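Local structure of MxaA (4W4T) at residues A[104-109]-A[253-258]; A[322-327]-A[401-406]; A[335-340]-A[359-364]. The protein carries out, in its terminal reductase domain, the NADPH-dependent step that probably releases the finished myxalamid chain from the PKS-NRPS assembly line as a primary alcohol. One frame throughout, in Å; residues are numbered along the deposited sequence.

Contact 1 of 3, residues A[104-109]-A[253-258]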
loop_
_atom_site.group_PDB
_atom_site.type_symbol
_atom_site.label_atom_id
_atom_site.label_comp_id
_atom_site.label_asym_id
_atom_site.label_seq_id
_atom_site.Cartn_x
_atom_site.Cartn_y
_atom_site.Cartn_z
ATOM N N GLU A 104 -11.929 -24.364 11.223
ATOM C CA GLU A 104 -12.143 -25.267 10.091
ATOM C C GLU A 104 -11.113 -25.017 8.989
ATOM O O GLU A 104 -10.649 -25.951 8.338
ATOM C CB GLU A 104 -13.572 -25.115 9.541
ATOM C CG GLU A 104 -14.625 -25.898 10.319
ATOM C CD GLU A 104 -16.063 -25.625 9.866
ATOM O OE1 GLU A 104 -16.309 -24.675 9.089
ATOM O OE2 GLU A 104 -16.951 -26.388 10.284
ATOM N N SER A 105 -10.731 -23.757 8.799
ATOM C CA SER A 105 -9.800 -23.401 7.741
ATOM C C SER A 105 -8.400 -23.973 7.980
ATOM O O SER A 105 -7.619 -24.101 7.039
ATOM C CB SER A 105 -9.727 -21.883 7.584
ATOM O OG SER A 105 -9.112 -21.285 8.709
ATOM N N TYR A 106 -8.095 -24.329 9.226
ATOM C CA TYR A 106 -6.792 -24.904 9.565
ATOM C C TYR A 106 -6.912 -26.363 9.969
ATOM O O TYR A 106 -6.008 -26.919 10.589
ATOM C CB TYR A 106 -6.122 -24.095 10.680
ATOM C CG TYR A 106 -5.975 -22.644 10.307
ATOM C CD1 TYR A 106 -5.228 -22.269 9.192
ATOM C CD2 TYR A 106 -6.597 -21.648 11.045
ATOM C CE1 TYR A 106 -5.102 -20.941 8.828
ATOM C CE2 TYR A 106 -6.473 -20.319 10.693
ATOM C CZ TYR A 106 -5.727 -19.967 9.584
ATOM O OH TYR A 106 -5.604 -18.641 9.231
ATOM N N SER A 107 -8.040 -26.972 9.615
ATOM C CA SER A 107 -8.322 -28.367 9.944
ATOM C C SER A 107 -8.218 -28.659 11.432
ATOM O O SER A 107 -7.770 -29.733 11.824
ATOM C CB SER A 107 -7.380 -29.294 9.167
ATOM O OG SER A 107 -7.552 -29.096 7.780
ATOM N N LEU A 108 -8.652 -27.703 12.255
ATOM C CA LEU A 108 -8.619 -27.861 13.700
ATOM C C LEU A 108 -9.990 -28.146 14.301
ATOM O O LEU A 108 -10.086 -28.493 15.477
ATOM C CB LEU A 108 -8.051 -26.609 14.363
ATOM C CG LEU A 108 -6.581 -26.286 14.094
ATOM C CD1 LEU A 108 -6.298 -24.845 14.490
ATOM C CD2 LEU A 108 -5.685 -27.246 14.865
ATOM N N TRP A 109 -11.044 -28.000 13.506
ATOM C CA TRP A 109 -12.386 -28.151 14.052
ATOM C C TRP A 109 -12.833 -29.598 14.230
ATOM O O TRP A 109 -12.649 -30.441 13.348
ATOM C CB TRP A 109 -13.417 -27.431 13.192
ATOM C CG TRP A 109 -14.770 -27.530 13.811
ATOM C CD1 TRP A 109 -15.807 -28.318 13.405
ATOM C CD2 TRP A 109 -15.215 -26.858 14.995
ATOM N NE1 TRP A 109 -16.879 -28.161 14.252
ATOM C CE2 TRP A 109 -16.541 -27.268 15.235
ATOM C CE3 TRP A 109 -14.624 -25.937 15.866
ATOM C CZ2 TRP A 109 -17.284 -26.789 16.309
ATOM C CZ3 TRP A 109 -15.361 -25.466 16.933
ATOM C CH2 TRP A 109 -16.678 -25.891 17.145
ATOM N N THR A 253 0.488 -30.596 9.147
ATOM C CA THR A 253 -0.563 -30.336 8.161
ATOM C C THR A 253 -0.180 -29.275 7.134
ATOM O O THR A 253 -0.785 -29.181 6.065
ATOM C CB THR A 253 -1.883 -29.854 8.835
ATOM O OG1 THR A 253 -1.674 -28.549 9.396
ATOM C CG2 THR A 253 -2.327 -30.808 9.934
ATOM N N GLY A 254 0.796 -28.438 7.475
ATOM C CA GLY A 254 1.150 -27.322 6.618
ATOM C C GLY A 254 0.178 -26.158 6.704
ATOM O O GLY A 254 0.292 -25.194 5.941
ATOM N N ALA A 255 -0.790 -26.246 7.613
ATOM C CA ALA A 255 -1.804 -25.193 7.744
ATOM C C ALA A 255 -1.124 -23.852 7.938
ATOM O O ALA A 255 -0.296 -23.690 8.827
ATOM C CB ALA A 255 -2.745 -25.481 8.894
ATOM N N TRP A 256 -1.457 -22.903 7.078
ATOM C CA TRP A 256 -0.772 -21.622 7.079
ATOM C C TRP A 256 -1.610 -20.587 6.374
ATOM O O TRP A 256 -2.009 -20.759 5.227
ATOM C CB TRP A 256 0.585 -21.735 6.394
ATOM C CG TRP A 256 1.584 -20.665 6.728
ATOM C CD1 TRP A 256 1.400 -19.548 7.496
ATOM C CD2 TRP A 256 2.941 -20.625 6.280
ATOM N NE1 TRP A 256 2.567 -18.820 7.556
ATOM C CE2 TRP A 256 3.530 -19.462 6.820
ATOM C CE3 TRP A 256 3.719 -21.469 5.483
ATOM C CZ2 TRP A 256 4.863 -19.120 6.578
ATOM C CZ3 TRP A 256 5.037 -21.135 5.248
ATOM C CH2 TRP A 256 5.596 -19.964 5.793
ATOM N N ASN A 257 -1.872 -19.506 7.082
ATOM C CA ASN A 257 -2.624 -18.389 6.549
ATOM C C ASN A 257 -1.905 -17.717 5.359
ATOM O O ASN A 257 -0.852 -17.127 5.546
ATOM C CB ASN A 257 -2.863 -17.410 7.696
ATOM C CG ASN A 257 -3.271 -16.077 7.224
ATOM O OD1 ASN A 257 -4.209 -15.941 6.441
ATOM N ND2 ASN A 257 -2.549 -15.060 7.665
ATOM N N THR A 258 -2.463 -17.797 4.149
ATOM C CA THR A 258 -1.710 -17.385 2.939
ATOM C C THR A 258 -1.563 -15.881 2.697
ATOM O O THR A 258 -0.804 -15.473 1.831
ATOM C CB THR A 258 -2.325 -17.971 1.646
ATOM O OG1 THR A 258 -3.642 -17.444 1.442
ATOM C CG2 THR A 258 -2.362 -19.502 1.687
HETATM O O HOH W 1 -3.327 -27.873 11.295
#
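T253 OG1 is gripped twice: it accepts the backbone N of A255 at 3.0 Å, with an N-H...O angle of 158°, and it shares a water with the carbonyl oxygen of Y106 across the contact. That water lies 2.6 Å from T253 OG1 and donates to Y106 O at 2.9 Å, so the link between the two segments is polar but indirect. The bond from A255 N back to T253 OG1 makes an ST turn at the start of the 253-258 loop. Just past it the methyl of A255 points at Y106, with A255 CB 4.1 Å from Y106 CB, and the same methyl lies obliquely to the phenol ring near CD1.

Helix 92-105 of the Rossmann fold ends here in a Schellman motif: S107, at positive phi (55°), is the C-prime residue, S107 N bonds to E104 O, and L108 N reaches L103 O. Y106 sits in this turn with CG anti to its carbonyl carbon (chi1 -57°), which sends the ring along the loop past the main chain of W256. At the far end Y106 OH rests 3.4 Å from N257 CB; the two side chains run side by side, with ring and amide planes almost perpendicular.

The Y106 ring also meets F66 edge-to-face, and F66 belongs to the NADPH site, which is empty in this chain; the indole of W256 packs on F66 as well. S105 OG stands 3.4 Å above the plane of the Y106 ring, offset toward its rim, while bonded to N102 O.

Contact 2 of 3, residues A[322-327]-A[401-406]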
loop_
_atom_site.group_PDB
_atom_site.type_symbol
_atom_site.label_atom_id
_atom_site.label_comp_id
_atom_site.label_asym_id
_atom_site.label_seq_id
_atom_site.Cartn_x
_atom_site.Cartn_y
_atom_site.Cartn_z
ATOM N N TRP A 322 16.581 -21.656 -0.183
ATOM C CA TRP A 322 16.390 -21.796 -1.617
ATOM C C TRP A 322 16.701 -23.230 -2.043
ATOM O O TRP A 322 16.015 -23.769 -2.911
ATOM C CB TRP A 322 17.246 -20.788 -2.399
ATOM C CG TRP A 322 17.273 -19.400 -1.800
ATOM C CD1 TRP A 322 18.368 -18.591 -1.681
ATOM C CD2 TRP A 322 16.172 -18.671 -1.233
ATOM N NE1 TRP A 322 18.016 -17.400 -1.083
ATOM C CE2 TRP A 322 16.679 -17.427 -0.790
ATOM C CE3 TRP A 322 14.810 -18.940 -1.059
ATOM C CZ2 TRP A 322 15.868 -16.460 -0.183
ATOM C CZ3 TRP A 322 14.010 -17.981 -0.451
ATOM C CH2 TRP A 322 14.541 -16.754 -0.028
ATOM N N ASN A 323 17.693 -23.859 -1.416
ATOM C CA ASN A 323 17.958 -25.276 -1.694
ATOM C C ASN A 323 16.700 -26.113 -1.445
ATOM O O ASN A 323 16.360 -26.978 -2.243
ATOM C CB ASN A 323 19.105 -25.820 -0.838
ATOM C CG ASN A 323 20.464 -25.240 -1.220
ATOM O OD1 ASN A 323 20.654 -24.724 -2.318
ATOM N ND2 ASN A 323 21.415 -25.336 -0.304
ATOM N N TYR A 324 16.014 -25.853 -0.326
ATOM C CA TYR A 324 14.850 -26.668 0.037
ATOM C C TYR A 324 13.734 -26.464 -0.979
ATOM O O TYR A 324 12.997 -27.391 -1.307
ATOM C CB TYR A 324 14.343 -26.333 1.453
ATOM C CG TYR A 324 15.355 -26.547 2.566
ATOM C CD1 TYR A 324 16.377 -27.486 2.436
ATOM C CD2 TYR A 324 15.302 -25.795 3.738
ATOM C CE1 TYR A 324 17.300 -27.690 3.452
ATOM C CE2 TYR A 324 16.228 -25.988 4.762
ATOM C CZ TYR A 324 17.227 -26.937 4.605
ATOM O OH TYR A 324 18.153 -27.128 5.601
HETATM N N MSE A 325 13.602 -25.232 -1.469
HETATM C CA MSE A 325 12.552 -24.924 -2.425
HETATM C C MSE A 325 12.848 -25.470 -3.834
HETATM O O MSE A 325 11.940 -25.919 -4.532
HETATM C CB MSE A 325 12.321 -23.412 -2.446
HETATM C CG MSE A 325 11.783 -22.969 -1.080
HETATM SE SE MSE A 325 11.480 -21.057 -1.063
HETATM C CE MSE A 325 10.005 -21.014 -2.342
ATOM N N ARG A 326 14.113 -25.461 -4.237
ATOM C CA ARG A 326 14.481 -26.095 -5.507
ATOM C C ARG A 326 14.225 -27.586 -5.440
ATOM O O ARG A 326 13.814 -28.202 -6.429
ATOM C CB ARG A 326 15.952 -25.856 -5.859
ATOM C CG ARG A 326 16.289 -24.403 -6.113
ATOM C CD ARG A 326 17.709 -24.253 -6.635
ATOM N NE ARG A 326 18.128 -22.859 -6.551
ATOM C CZ ARG A 326 18.883 -22.378 -5.570
ATOM N NH1 ARG A 326 19.326 -23.187 -4.614
ATOM N NH2 ARG A 326 19.216 -21.098 -5.555
ATOM N N ALA A 327 14.506 -28.169 -4.282
ATOM C CA ALA A 327 14.364 -29.615 -4.130
ATOM C C ALA A 327 12.901 -30.002 -4.276
ATOM O O ALA A 327 12.571 -31.050 -4.828
ATOM C CB ALA A 327 14.925 -30.078 -2.795
ATOM N N SER A 401 12.144 -31.371 4.415
ATOM C CA SER A 401 10.856 -31.982 4.719
ATOM C C SER A 401 9.812 -30.963 5.197
ATOM O O SER A 401 8.673 -30.982 4.719
ATOM C CB SER A 401 11.018 -33.075 5.782
ATOM O OG SER A 401 9.788 -33.754 5.979
ATOM N N LEU A 402 10.184 -30.109 6.150
ATOM C CA LEU A 402 9.263 -29.058 6.632
ATOM C C LEU A 402 8.845 -28.166 5.466
ATOM O O LEU A 402 7.665 -27.884 5.269
ATOM C CB LEU A 402 9.896 -28.199 7.734
ATOM C CG LEU A 402 8.952 -27.120 8.317
ATOM C CD1 LEU A 402 7.874 -27.780 9.163
ATOM C CD2 LEU A 402 9.691 -26.063 9.110
ATOM N N ILE A 403 9.819 -27.731 4.674
ATOM C CA ILE A 403 9.497 -26.863 3.548
ATOM C C ILE A 403 8.592 -27.585 2.545
ATOM O O ILE A 403 7.683 -26.985 1.994
ATOM C CB ILE A 403 10.760 -26.343 2.854
ATOM C CG1 ILE A 403 11.567 -25.482 3.831
ATOM C CG2 ILE A 403 10.411 -25.547 1.584
ATOM C CD1 ILE A 403 10.751 -24.493 4.629
ATOM N N SER A 404 8.799 -28.880 2.338
ATOM C CA SER A 404 7.921 -29.621 1.431
ATOM C C SER A 404 6.493 -29.684 1.980
ATOM O O SER A 404 5.525 -29.542 1.235
ATOM C CB SER A 404 8.453 -31.033 1.181
ATOM O OG SER A 404 7.592 -31.727 0.294
ATOM N N THR A 405 6.374 -29.894 3.284
ATOM C CA THR A 405 5.068 -29.884 3.938
ATOM C C THR A 405 4.359 -28.558 3.677
ATOM O O THR A 405 3.198 -28.532 3.255
ATOM C CB THR A 405 5.209 -30.146 5.444
ATOM O OG1 THR A 405 5.705 -31.474 5.637
ATOM C CG2 THR A 405 3.850 -29.999 6.163
ATOM N N TYR A 406 5.079 -27.458 3.877
ATOM C CA TYR A 406 4.531 -26.114 3.642
ATOM C C TYR A 406 4.135 -25.916 2.185
ATOM O O TYR A 406 2.996 -25.565 1.881
ATOM C CB TYR A 406 5.549 -25.045 4.045
ATOM C CG TYR A 406 5.770 -24.869 5.539
ATOM C CD1 TYR A 406 4.949 -25.493 6.472
ATOM C CD2 TYR A 406 6.788 -24.048 6.012
ATOM C CE1 TYR A 406 5.147 -25.313 7.833
ATOM C CE2 TYR A 406 6.987 -23.851 7.374
ATOM C CZ TYR A 406 6.160 -24.477 8.278
ATOM O OH TYR A 406 6.342 -24.272 9.632
#
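Two helices from the C-terminal part of the reductase domain, 318-328 and 400-412, pack against each other here through a small apolar interface, the side chain of I403 being pushed against Y324 and M325. The backbones come close, with Y324 CA 6.4 Å from I403 CA, and no hydrogen bond crosses between the two segments.

I403 does its work with two branches. Its CG1 lies against CB and CD2 of Y324: I403 CG1 is 3.7 Å from Y324 CD2, approaching the ring obliquely, and the two side chains cross at about a right angle. The packing starts further back, for Y324 CB and I403 CB are themselves 3.8 Å apart. The other branch, CG2, is anti to the backbone N of I403 and reaches M325, a selenomethionine, with I403 CG2 4.0 Å from M325 CG. M321, one turn earlier on the same helix as M325, also touches I403. With I403 cut back to an alanine, a gap would probably open between the helices, Y324 CD2 losing CG1 and M325 CG losing CG2 as neighbours.

Helix 400-412 is fastened on toward the Rossmann core by Y406, whose OH is hydrogen-bonded with G249 O and T248 OG1. Beyond the interface, M325 packs on L266 and V270 of helix 261-272. Its chain bends at chi3 (67°), and the selenium lies in the plane of the W322 indole, at the ring edge, with M325 SE 3.9 Å from W322 CE3.

Contact 3 of 3, residues A[335-340]-A[359-364]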
loop_
_atom_site.group_PDB
_atom_site.type_symbol
_atom_site.label_atom_id
_atom_site.label_comp_id
_atom_site.label_asym_id
_atom_site.label_seq_id
_atom_site.Cartn_x
_atom_site.Cartn_y
_atom_site.Cartn_z
ATOM N N LEU A 335 20.089 -13.616 -6.290
ATOM C CA LEU A 335 20.627 -12.284 -6.511
ATOM C C LEU A 335 20.866 -11.557 -5.199
ATOM O O LEU A 335 20.126 -11.755 -4.227
ATOM C CB LEU A 335 19.664 -11.452 -7.353
ATOM C CG LEU A 335 19.387 -11.786 -8.805
ATOM C CD1 LEU A 335 18.277 -10.855 -9.265
ATOM C CD2 LEU A 335 20.646 -11.595 -9.643
ATOM N N PRO A 336 21.882 -10.684 -5.173
ATOM C CA PRO A 336 22.046 -9.761 -4.049
ATOM C C PRO A 336 20.713 -9.075 -3.737
ATOM O O PRO A 336 19.938 -8.834 -4.673
ATOM C CB PRO A 336 23.082 -8.760 -4.565
ATOM C CG PRO A 336 23.872 -9.521 -5.565
ATOM C CD PRO A 336 22.918 -10.496 -6.208
ATOM N N TYR A 337 20.447 -8.791 -2.464
ATOM C CA TYR A 337 19.131 -8.293 -2.054
ATOM C C TYR A 337 18.703 -7.033 -2.797
ATOM O O TYR A 337 17.526 -6.875 -3.148
ATOM C CB TYR A 337 19.087 -8.011 -0.549
ATOM C CG TYR A 337 17.724 -7.525 -0.119
ATOM C CD1 TYR A 337 16.670 -8.410 0.015
ATOM C CD2 TYR A 337 17.482 -6.177 0.112
ATOM C CE1 TYR A 337 15.421 -7.974 0.382
ATOM C CE2 TYR A 337 16.227 -5.732 0.479
ATOM C CZ TYR A 337 15.204 -6.636 0.610
ATOM O OH TYR A 337 13.949 -6.207 0.979
ATOM N N ASP A 338 19.643 -6.123 -3.020
ATOM C CA ASP A 338 19.302 -4.880 -3.708
ATOM C C ASP A 338 18.882 -5.125 -5.151
ATOM O O ASP A 338 17.930 -4.506 -5.648
ATOM C CB ASP A 338 20.469 -3.901 -3.633
ATOM C CG ASP A 338 20.833 -3.562 -2.198
ATOM O OD1 ASP A 338 19.936 -3.092 -1.449
ATOM O OD2 ASP A 338 22.001 -3.783 -1.809
ATOM N N GLN A 339 19.554 -6.062 -5.810
ATOM C CA GLN A 339 19.196 -6.420 -7.170
ATOM C C GLN A 339 17.873 -7.165 -7.201
ATOM O O GLN A 339 17.066 -6.943 -8.090
ATOM C CB GLN A 339 20.290 -7.265 -7.816
ATOM C CG GLN A 339 21.566 -6.487 -8.100
ATOM C CD GLN A 339 22.675 -7.371 -8.635
ATOM O OE1 GLN A 339 22.438 -8.237 -9.481
ATOM N NE2 GLN A 339 23.894 -7.163 -8.138
ATOM N N TRP A 340 17.659 -8.061 -6.237
ATOM C CA TRP A 340 16.370 -8.744 -6.126
ATOM C C TRP A 340 15.219 -7.752 -5.922
ATOM O O TRP A 340 14.158 -7.853 -6.558
ATOM C CB TRP A 340 16.401 -9.755 -4.977
ATOM C CG TRP A 340 15.120 -10.483 -4.812
ATOM C CD1 TRP A 340 14.708 -11.594 -5.497
ATOM C CD2 TRP A 340 14.071 -10.163 -3.891
ATOM N NE1 TRP A 340 13.454 -11.975 -5.060
ATOM C CE2 TRP A 340 13.047 -11.115 -4.073
ATOM C CE3 TRP A 340 13.900 -9.160 -2.935
ATOM C CZ2 TRP A 340 11.873 -11.097 -3.330
ATOM C CZ3 TRP A 340 12.729 -9.143 -2.195
ATOM C CH2 TRP A 340 11.728 -10.102 -2.403
HETATM N N MSE A 359 5.477 -2.982 -1.442
HETATM C CA MSE A 359 5.138 -1.960 -0.449
HETATM C C MSE A 359 5.785 -2.259 0.897
HETATM O O MSE A 359 6.382 -1.387 1.524
HETATM C CB MSE A 359 3.622 -1.850 -0.261
HETATM C CG MSE A 359 2.859 -1.339 -1.477
HETATM SE SE MSE A 359 3.761 0.200 -2.299
HETATM C CE MSE A 359 4.759 -0.750 -3.668
ATOM N N PHE A 360 5.649 -3.509 1.327
ATOM C CA PHE A 360 6.227 -3.962 2.586
ATOM C C PHE A 360 7.750 -3.752 2.673
ATOM O O PHE A 360 8.260 -3.331 3.707
ATOM C CB PHE A 360 5.885 -5.441 2.809
ATOM C CG PHE A 360 4.409 -5.707 2.999
ATOM C CD1 PHE A 360 3.831 -5.644 4.264
ATOM C CD2 PHE A 360 3.595 -6.014 1.918
ATOM C CE1 PHE A 360 2.477 -5.880 4.444
ATOM C CE2 PHE A 360 2.238 -6.250 2.091
ATOM C CZ PHE A 360 1.679 -6.186 3.359
ATOM N N LEU A 361 8.479 -4.014 1.592
ATOM C CA LEU A 361 9.938 -4.021 1.679
ATOM C C LEU A 361 10.595 -2.664 1.416
ATOM O O LEU A 361 11.763 -2.458 1.750
ATOM C CB LEU A 361 10.514 -5.063 0.714
ATOM C CG LEU A 361 9.806 -6.422 0.685
ATOM C CD1 LEU A 361 10.435 -7.325 -0.365
ATOM C CD2 LEU A 361 9.816 -7.091 2.058
ATOM N N GLN A 362 9.854 -1.735 0.827
ATOM C CA GLN A 362 10.411 -0.430 0.488
ATOM C C GLN A 362 10.528 0.542 1.641
ATOM O O GLN A 362 11.218 1.555 1.532
ATOM C CB GLN A 362 9.560 0.232 -0.578
ATOM C CG GLN A 362 9.603 -0.497 -1.857
ATOM C CD GLN A 362 9.086 0.343 -2.971
ATOM O OE1 GLN A 362 7.962 0.849 -2.934
ATOM N NE2 GLN A 362 9.935 0.559 -3.950
ATOM N N GLN A 363 9.820 0.253 2.725
ATOM C CA GLN A 363 9.717 1.171 3.855
ATOM C C GLN A 363 11.068 1.615 4.429
ATOM O O GLN A 363 11.178 2.707 4.987
ATOM C CB GLN A 363 8.878 0.523 4.948
ATOM C CG GLN A 363 7.498 0.142 4.472
ATOM C CD GLN A 363 6.632 -0.372 5.592
ATOM O OE1 GLN A 363 5.748 0.329 6.079
ATOM N NE2 GLN A 363 6.886 -1.609 6.015
ATOM N N VAL A 364 12.092 0.775 4.287
ATOM C CA VAL A 364 13.430 1.147 4.732
ATOM C C VAL A 364 14.102 2.088 3.734
ATOM O O VAL A 364 14.165 1.793 2.537
ATOM C CB VAL A 364 14.327 -0.089 4.936
ATOM C CG1 VAL A 364 15.728 0.337 5.359
ATOM C CG2 VAL A 364 13.711 -1.031 5.960
HETATM O O HOH W 2 14.197 -3.689 2.048
#
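Y337, right after the N-cap residue P336 and the opening residue of helix 337-348, reaches L361 with the end of its phenol: Y337 OH lies 3.6 Å from L361 CB. The ring is carried there by a side chain extended away from the backbone N (chi1 -179°), and it crosses the leucine obliquely. The hydroxyl also meets a water, 2.7 Å from Y337 OH, which in turn donates to L361 O at 2.7 Å. One leucine is thus approached at its CB directly and at its carbonyl oxygen through solvent.

Three residues on, W340 comes from the same helix. Its backbone N closes the first turn onto the carbonyl oxygen of P336. Strand 333-336 is paired in parallel with 274-277, and the indole leans back to that partner strand, W340 NE1 bonding to V274 O. Helices 337-348 and 352-362 follow one another in the chain and meet here, beside this two-stranded parallel sheet.

The six-membered ring of W340 meets L361. The CD1 methyl of L361 sits at the indole edge, near its plane, 3.5 Å from W340 CZ3; L341 and L344 touch the leucine too. Neighbouring residues of helix 352-362 serve the second subunit: M359 packs on Y157 and Q362 on P158 of that other chain. Q363 NE2 donates to F360 O at 3.2 Å and is also hydrogen-bonded to F155 O.

Contact 1 lies at the Rossmann core, contacts 2 and 3 in the C-terminal part of the domain. Contact 1 comes first along the chain and borders the NADPH site; contact 2 opens only after it has closed, and contact 3 is nested inside the loop that contact 2 closes. Contacts 1 and 2 have centres about 19 Å apart and touch directly, W256 CZ3 lying 3.5 Å from Y406 CD2, so helix 400-412 leans on the loop beside the cofactor site. Contact 3 is more remote, its centre about 23 Å from that of contact 2 and 30 Å from contact 1. Helix 261-272 touches residues of all three, and contact 3 lies beside the second subunit.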